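Local coordinates for hemerythrin HHE cation binding domain protein (Mycobacterium kansasii, PDB 6TYJ) that binds metal ions, zinc among them, within a hemerythrin-like helical bundle, at residues L16-H20 against H114-E119. Sequence-based numbering, arbitrary orientation.
With ZN (zinc ion), chain B.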
loop_
_atom_site.group_PDB
_atom_site.type_symbol
_atom_site.label_atom_id
_atom_site.label_comp_id
_atom_site.label_asym_id
_atom_site.label_seq_id
_atom_site.Cartn_x
_atom_site.Cartn_y
_atom_site.Cartn_z
ATOM N N LEU A 16 -3.148 4.634 9.022
ATOM C CA LEU A 16 -2.576 3.481 8.344
ATOM C C LEU A 16 -3.463 2.257 8.511
ATOM O O LEU A 16 -3.644 1.500 7.557
ATOM C CB LEU A 16 -1.173 3.173 8.849
ATOM C CG LEU A 16 -0.145 4.240 8.467
ATOM C CD1 LEU A 16 1.145 3.876 9.129
ATOM C CD2 LEU A 16 0.004 4.268 6.954
ATOM N N LYS A 17 -4.003 2.033 9.709
ATOM C CA LYS A 17 -4.853 0.863 9.886
ATOM C C LYS A 17 -6.106 0.979 9.037
ATOM O O LYS A 17 -6.545 -0.008 8.416
ATOM C CB LYS A 17 -5.187 0.672 11.372
ATOM C CG LYS A 17 -3.973 0.223 12.172
ATOM C CD LYS A 17 -4.212 0.214 13.683
ATOM C CE LYS A 17 -4.898 -1.046 14.112
ATOM N NZ LYS A 17 -5.344 -0.937 15.535
ATOM N N GLU A 18 -6.711 2.166 8.993
ATOM C CA GLU A 18 -7.907 2.309 8.166
ATOM C C GLU A 18 -7.572 2.105 6.696
ATOM O O GLU A 18 -8.375 1.547 5.939
ATOM C CB GLU A 18 -8.547 3.678 8.392
ATOM C CG GLU A 18 -9.217 3.804 9.747
ATOM C CD GLU A 18 -9.731 5.200 10.028
ATOM O OE1 GLU A 18 -10.063 5.920 9.061
ATOM O OE2 GLU A 18 -9.800 5.576 11.219
ATOM N N HIS A 19 -6.385 2.531 6.268
ATOM C CA HIS A 19 -6.052 2.342 4.861
ATOM C C HIS A 19 -5.709 0.889 4.549
ATOM O O HIS A 19 -6.003 0.413 3.441
ATOM C CB HIS A 19 -4.912 3.277 4.454
ATOM C CG HIS A 19 -4.889 3.530 2.977
ATOM N ND1 HIS A 19 -3.726 3.572 2.235
ATOM C CD2 HIS A 19 -5.904 3.742 2.102
ATOM C CE1 HIS A 19 -4.022 3.804 0.972
ATOM N NE2 HIS A 19 -5.334 3.911 0.860
ATOM N N HIS A 20 -5.127 0.158 5.514
ATOM C CA HIS A 20 -4.927 -1.283 5.324
ATOM C C HIS A 20 -6.264 -1.991 5.109
ATOM O O HIS A 20 -6.349 -2.911 4.289
ATOM C CB HIS A 20 -4.202 -1.917 6.521
ATOM C CG HIS A 20 -2.732 -1.602 6.605
ATOM N ND1 HIS A 20 -2.026 -1.712 7.787
ATOM C CD2 HIS A 20 -1.838 -1.215 5.666
ATOM C CE1 HIS A 20 -0.767 -1.357 7.581
ATOM N NE2 HIS A 20 -0.618 -1.086 6.297
ATOM N N HIS A 114 2.442 -7.656 4.202
ATOM C CA HIS A 114 2.930 -6.308 4.500
ATOM C C HIS A 114 2.222 -5.751 5.718
ATOM O O HIS A 114 2.859 -5.325 6.702
ATOM C CB HIS A 114 2.701 -5.359 3.314
ATOM C CG HIS A 114 2.597 -3.901 3.717
ATOM N ND1 HIS A 114 3.696 -3.125 4.007
ATOM C CD2 HIS A 114 1.514 -3.100 3.904
ATOM C CE1 HIS A 114 3.295 -1.918 4.367
ATOM N NE2 HIS A 114 1.980 -1.864 4.293
ATOM N N ALA A 115 0.894 -5.691 5.626
ATOM C CA ALA A 115 0.063 -5.090 6.655
ATOM C C ALA A 115 0.206 -5.825 7.968
ATOM O O ALA A 115 0.397 -5.199 9.016
ATOM C CB ALA A 115 -1.397 -5.076 6.199
ATOM N N ASP A 116 0.100 -7.163 7.935
ATOM C CA ASP A 116 0.232 -7.949 9.156
ATOM C C ASP A 116 1.578 -7.705 9.834
ATOM O O ASP A 116 1.646 -7.545 11.061
ATOM C CB ASP A 116 0.059 -9.450 8.862
ATOM C CG ASP A 116 -1.356 -9.819 8.418
ATOM O OD1 ASP A 116 -1.524 -10.910 7.817
ATOM O OD2 ASP A 116 -2.299 -9.030 8.653
ATOM N N GLU A 117 2.670 -7.706 9.059
ATOM C CA GLU A 117 3.984 -7.508 9.666
ATOM C C GLU A 117 4.111 -6.094 10.225
ATOM O O GLU A 117 4.666 -5.894 11.310
ATOM C CB GLU A 117 5.102 -7.775 8.650
ATOM C CG GLU A 117 6.546 -7.741 9.246
ATOM C CD GLU A 117 7.234 -6.361 9.182
ATOM O OE1 GLU A 117 7.000 -5.590 8.219
ATOM O OE2 GLU A 117 8.025 -6.052 10.103
ATOM N N GLU A 118 3.577 -5.113 9.502
ATOM C CA GLU A 118 3.614 -3.741 9.988
ATOM C C GLU A 118 2.781 -3.574 11.250
ATOM O O GLU A 118 3.200 -2.897 12.197
ATOM C CB GLU A 118 3.112 -2.813 8.884
ATOM C CG GLU A 118 3.341 -1.339 9.185
ATOM C CD GLU A 118 2.768 -0.457 8.109
ATOM O OE1 GLU A 118 2.974 0.786 8.218
ATOM O OE2 GLU A 118 2.123 -1.020 7.183
ATOM N N GLU A 119 1.586 -4.167 11.287
ATOM C CA GLU A 119 0.755 -4.001 12.472
ATOM C C GLU A 119 1.267 -4.803 13.667
ATOM O O GLU A 119 0.865 -4.518 14.802
ATOM C CB GLU A 119 -0.696 -4.359 12.127
ATOM C CG GLU A 119 -1.306 -3.338 11.181
ATOM C CD GLU A 119 -2.718 -3.657 10.761
ATOM O OE1 GLU A 119 -3.253 -4.679 11.248
ATOM O OE2 GLU A 119 -3.297 -2.883 9.967
HETATM ZN ZN ZN B . 1.087 -0.284 5.376
HETATM O O HOH W 1 -5.939 -2.770 9.527
#
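Nearly antiparallel at 157°, the segments 16-20 and 114-119 keep their axes 11.0 Å apart, with His20 facing Ala115 and Lys17 facing Glu119. His20 bridges the gap: its imidazole enters a hole formed by His114, Ala115, Glu118 and Glu119 and uses both nitrogens. His20 NE2 binds zinc at 2.1 Å. At the ring's other nitrogen, His20 ND1 donates a nearly straight hydrogen bond to Glu119 OE2 (2.8 Å, 165°), lying close to the ring plane but reaching OE2 from its anti side and well out of the carboxylate plane. Metal and carboxylate thus fix the ring's rotation, while Ala115 CB rests over the centre of one face in a CH-pi contact, 3.7 Å from the His20 ring centroid. This is one zinc site of the metal centre in a hemerythrin-type helical bundle, and it illustrates second-shell support: Glu119 orients a first-shell histidine. His114 NE2 and Glu118 OE2 bind the same ion, the latter at the end of an extended chain whose CG lies anti to the backbone N (chi1 -170°); His54 and Glu58 of helix 38-65 complete the site. A water donates to both Glu119 OE2 (2.7 Å) and Lys17 O, linking the Glu119 carboxylate to the backbone of helix 12-32.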